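Local coordinates for protein hydrogenase maturation factor (Thermoanaerobacter tengcongensis, PDB 3VTH) that probably transfers the carbamoyl group of carbamoyl phosphate, with ATP, to the C-terminal cysteine of HypE during [NiFe]-hydrogenase maturation, at residues A[631-637]-A[671-676]. Numbering follows the deposited sequence.
Sequences SEEYYEY and AKFHNT. With PO4 (phosphate ion), chain K.
Loop 631-637 runs extended across helix 666-692, the CA atoms coming closest at Tyr634 and Lys672, 4.2 Å apart. Asn675 ND2 donates to two loop carbonyls, Ser631 O and Glu633 O, each at 2.9 Å. The bond to Glu633 O is nearly straight (173°). That to Ser631 O arrives from above the carbonyl plane. Both acceptors lie in the amide plane, and OD1 is held by Tyr708.

Thr676 OG1 accepts from Tyr635 N at 2.8 Å. It also donates to Lys672 O, one turn back. With CG beside its backbone N (chi1 -67°), Tyr635 turns its ring back to the helix. Lys672 crosses the ring at about a right angle and sets CE over one face, 3.9 Å from the centroid (CH-pi). Tyr635 OH makes a hydrogen bond and Lys672 NZ a salt bridge to Asp659 OD2.

At the start of the loop, Ser631 OG accepts from Glu633 N in an ST turn. It donates to O3 of a phosphate ion, probably from the crystallisation liquor, and Glu632 N to O4.

Buried Tyr635 O has no partner. Asn675 and Thr676 satisfy Ser631 O, Glu633 O and Tyr635 N, which probably sets the loop's path on this helix of the second Kae1-like subdomain.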
ATOM      1  N   SER A 631       7.354  -1.844 -29.915  1.00 44.22           N
ATOM      2  CA  SER A 631       7.371  -0.935 -31.056  1.00 43.69           C
ATOM      3  C   SER A 631       7.657   0.494 -30.630  1.00 42.73           C
ATOM      4  O   SER A 631       7.377   0.885 -29.487  1.00 40.79           O
ATOM      5  CB  SER A 631       6.050  -1.000 -31.831  1.00 43.51           C
ATOM      6  OG  SER A 631       6.065  -0.129 -32.952  1.00 43.08           O
ATOM      7  N   GLU A 632       8.214   1.257 -31.570  1.00 42.69           N
ATOM      8  CA  GLU A 632       8.429   2.694 -31.406  1.00 42.06           C
ATOM      9  C   GLU A 632       7.398   3.480 -32.206  1.00 41.18           C
ATOM     10  O   GLU A 632       7.383   4.702 -32.159  1.00 40.52           O
ATOM     11  CB  GLU A 632       9.844   3.096 -31.860  1.00 43.73           C
ATOM     12  CG  GLU A 632      10.982   2.498 -31.037  1.00 44.97           C
ATOM     13  CD  GLU A 632      10.983   2.995 -29.610  1.00 46.20           C
ATOM     14  OE1 GLU A 632      11.228   2.185 -28.691  1.00 46.09           O
ATOM     15  OE2 GLU A 632      10.730   4.196 -29.397  1.00 47.90           O
ATOM     16  N   GLU A 633       6.542   2.778 -32.945  1.00 41.05           N
ATOM     17  CA  GLU A 633       5.545   3.436 -33.782  1.00 41.38           C
ATOM     18  C   GLU A 633       4.418   4.045 -32.944  1.00 39.28           C
ATOM     19  O   GLU A 633       4.189   3.644 -31.801  1.00 37.49           O
ATOM     20  CB  GLU A 633       4.983   2.485 -34.846  1.00 42.24           C
ATOM     21  CG  GLU A 633       6.037   1.919 -35.818  1.00 47.05           C
ATOM     22  CD  GLU A 633       6.878   2.996 -36.493  1.00 52.22           C
ATOM     23  OE1 GLU A 633       8.120   2.931 -36.376  1.00 55.49           O
ATOM     24  OE2 GLU A 633       6.309   3.904 -37.141  1.00 54.02           O
ATOM     25  N   TYR A 634       3.718   5.014 -33.526  1.00 39.41           N
ATOM     26  CA  TYR A 634       2.674   5.731 -32.794  1.00 38.35           C
ATOM     27  C   TYR A 634       1.686   6.392 -33.742  1.00 37.95           C
ATOM     28  O   TYR A 634       1.872   6.399 -34.964  1.00 37.89           O
ATOM     29  CB  TYR A 634       3.296   6.759 -31.839  1.00 38.42           C
ATOM     30  CG  TYR A 634       3.959   7.910 -32.543  1.00 43.80           C
ATOM     31  CD1 TYR A 634       3.237   9.067 -32.832  1.00 48.58           C
ATOM     32  CD2 TYR A 634       5.296   7.850 -32.935  1.00 48.07           C
ATOM     33  CE1 TYR A 634       3.817  10.138 -33.489  1.00 51.18           C
ATOM     34  CE2 TYR A 634       5.893   8.928 -33.601  1.00 52.46           C
ATOM     35  CZ  TYR A 634       5.137  10.067 -33.864  1.00 52.98           C
ATOM     36  OH  TYR A 634       5.676  11.154 -34.512  1.00 57.42           O
ATOM     37  N   TYR A 635       0.634   6.948 -33.166  1.00 36.01           N
ATOM     38  CA  TYR A 635      -0.421   7.560 -33.944  1.00 36.39           C
ATOM     39  C   TYR A 635      -0.267   9.081 -33.952  1.00 36.60           C
ATOM     40  O   TYR A 635       0.280   9.657 -33.016  1.00 36.27           O
ATOM     41  CB  TYR A 635      -1.786   7.166 -33.358  1.00 34.80           C
ATOM     42  CG  TYR A 635      -2.089   5.694 -33.506  1.00 34.58           C
ATOM     43  CD1 TYR A 635      -2.309   5.141 -34.771  1.00 35.79           C
ATOM     44  CD2 TYR A 635      -2.139   4.847 -32.396  1.00 33.34           C
ATOM     45  CE1 TYR A 635      -2.590   3.808 -34.928  1.00 34.57           C
ATOM     46  CE2 TYR A 635      -2.415   3.491 -32.546  1.00 31.99           C
ATOM     47  CZ  TYR A 635      -2.641   2.984 -33.822  1.00 33.93           C
ATOM     48  OH  TYR A 635      -2.913   1.651 -34.016  1.00 32.82           O
ATOM     49  N   GLU A 636      -0.747   9.712 -35.013  1.00 37.36           N
ATOM     50  CA  GLU A 636      -0.796  11.160 -35.102  1.00 38.43           C
ATOM     51  C   GLU A 636      -1.820  11.756 -34.119  1.00 36.73           C
ATOM     52  O   GLU A 636      -2.892  11.183 -33.889  1.00 35.93           O
ATOM     53  CB  GLU A 636      -1.137  11.569 -36.535  1.00 40.32           C
ATOM     54  CG  GLU A 636      -1.086  13.067 -36.792  1.00 45.81           C
ATOM     55  CD  GLU A 636      -2.084  13.524 -37.850  1.00 52.00           C
ATOM     56  OE1 GLU A 636      -1.678  14.270 -38.766  1.00 55.22           O
ATOM     57  OE2 GLU A 636      -3.278  13.150 -37.762  1.00 54.27           O
ATOM     58  N   TYR A 637      -1.466  12.896 -33.538  1.00 35.71           N
ATOM     59  CA  TYR A 637      -2.377  13.667 -32.694  1.00 34.50           C
ATOM     60  C   TYR A 637      -2.264  15.147 -33.028  1.00 34.83           C
ATOM     61  O   TYR A 637      -1.317  15.589 -33.683  1.00 34.61           O
ATOM     62  CB  TYR A 637      -2.085  13.459 -31.204  1.00 33.42           C
ATOM     63  CG  TYR A 637      -0.638  13.690 -30.865  1.00 34.93           C
ATOM     64  CD1 TYR A 637      -0.168  14.954 -30.491  1.00 36.01           C
ATOM     65  CD2 TYR A 637       0.268  12.639 -30.938  1.00 36.76           C
ATOM     66  CE1 TYR A 637       1.180  15.150 -30.209  1.00 38.69           C
ATOM     67  CE2 TYR A 637       1.585  12.818 -30.648  1.00 38.93           C
ATOM     68  CZ  TYR A 637       2.036  14.063 -30.288  1.00 39.94           C
ATOM     69  OH  TYR A 637       3.360  14.180 -30.012  1.00 45.23           O
ATOM     70  N   ALA A 671       0.753  -1.132 -28.446  1.00 27.74           N
ATOM     71  CA  ALA A 671       2.047  -0.470 -28.341  1.00 28.30           C
ATOM     72  C   ALA A 671       1.986   0.936 -28.956  1.00 28.38           C
ATOM     73  O   ALA A 671       2.442   1.902 -28.351  1.00 27.44           O
ATOM     74  CB  ALA A 671       3.149  -1.320 -28.989  1.00 29.44           C
ATOM     75  N   LYS A 672       1.403   1.036 -30.150  1.00 29.01           N
ATOM     76  CA  LYS A 672       1.254   2.324 -30.846  1.00 29.15           C
ATOM     77  C   LYS A 672       0.408   3.305 -30.030  1.00 27.72           C
ATOM     78  O   LYS A 672       0.692   4.514 -29.979  1.00 28.45           O
ATOM     79  CB  LYS A 672       0.612   2.109 -32.219  1.00 29.57           C
ATOM     80  CG  LYS A 672       1.521   1.457 -33.287  1.00 31.75           C
ATOM     81  CD  LYS A 672       0.796   1.338 -34.643  1.00 31.88           C
ATOM     82  CE  LYS A 672       0.740   2.664 -35.397  1.00 33.37           C
ATOM     83  NZ  LYS A 672       0.135   2.482 -36.747  1.00 34.94           N
ATOM     84  N   PHE A 673      -0.654   2.796 -29.423  1.00 26.77           N
ATOM     85  CA  PHE A 673      -1.495   3.626 -28.562  1.00 26.41           C
ATOM     86  C   PHE A 673      -0.737   4.125 -27.322  1.00 25.93           C
ATOM     87  O   PHE A 673      -0.811   5.320 -27.000  1.00 25.57           O
ATOM     88  CB  PHE A 673      -2.795   2.892 -28.182  1.00 26.12           C
ATOM     89  CG  PHE A 673      -3.554   3.543 -27.067  1.00 26.73           C
ATOM     90  CD1 PHE A 673      -4.117   4.809 -27.231  1.00 26.79           C
ATOM     91  CD2 PHE A 673      -3.700   2.893 -25.842  1.00 25.47           C
ATOM     92  CE1 PHE A 673      -4.807   5.435 -26.173  1.00 25.93           C
ATOM     93  CE2 PHE A 673      -4.393   3.500 -24.784  1.00 25.66           C
ATOM     94  CZ  PHE A 673      -4.947   4.772 -24.948  1.00 25.09           C
ATOM     95  N   HIS A 674      -0.023   3.228 -26.628  1.00 26.20           N
ATOM     96  CA  HIS A 674       0.758   3.621 -25.432  1.00 25.78           C
ATOM     97  C   HIS A 674       1.775   4.710 -25.816  1.00 26.42           C
ATOM     98  O   HIS A 674       1.912   5.722 -25.126  1.00 25.32           O
ATOM     99  CB  HIS A 674       1.490   2.424 -24.820  1.00 26.50           C
ATOM    100  CG  HIS A 674       0.636   1.546 -23.952  1.00 26.95           C
ATOM    101  ND1 HIS A 674      -0.240   0.614 -24.464  1.00 28.65           N
ATOM    102  CD2 HIS A 674       0.552   1.440 -22.601  1.00 27.33           C
ATOM    103  CE1 HIS A 674      -0.831  -0.026 -23.466  1.00 29.71           C
ATOM    104  NE2 HIS A 674      -0.364   0.453 -22.325  1.00 27.43           N
ATOM    105  N   ASN A 675       2.467   4.501 -26.932  1.00 26.82           N
ATOM    106  CA  ASN A 675       3.471   5.462 -27.401  1.00 27.95           C
ATOM    107  C   ASN A 675       2.895   6.831 -27.742  1.00 27.35           C
ATOM    108  O   ASN A 675       3.552   7.855 -27.536  1.00 27.67           O
ATOM    109  CB  ASN A 675       4.224   4.924 -28.619  1.00 28.83           C
ATOM    110  CG  ASN A 675       5.131   3.761 -28.290  1.00 30.62           C
ATOM    111  OD1 ASN A 675       5.588   3.589 -27.145  1.00 28.47           O
ATOM    112  ND2 ASN A 675       5.403   2.945 -29.305  1.00 28.87           N
ATOM    113  N   THR A 676       1.682   6.837 -28.286  1.00 27.08           N
ATOM    114  CA  THR A 676       0.955   8.062 -28.584  1.00 27.36           C
ATOM    115  C   THR A 676       0.706   8.895 -27.300  1.00 26.26           C
ATOM    116  O   THR A 676       0.979  10.106 -27.255  1.00 25.47           O
ATOM    117  CB  THR A 676      -0.376   7.742 -29.280  1.00 27.32           C
ATOM    118  OG1 THR A 676      -0.117   6.937 -30.439  1.00 29.77           O
ATOM    119  CG2 THR A 676      -1.100   9.039 -29.711  1.00 28.86           C
TER
HETATM  120  P   PO4 K 809       9.036  -0.622 -34.758  1.00 72.11           P
HETATM  121  O1  PO4 K 809       9.745  -1.737 -34.018  1.00 72.48           O
HETATM  122  O2  PO4 K 809       9.739  -0.352 -36.073  1.00 72.26           O
HETATM  123  O3  PO4 K 809       7.598  -1.029 -35.024  1.00 70.58           O
HETATM  124  O4  PO4 K 809       9.119   0.633 -33.924  1.00 71.16           O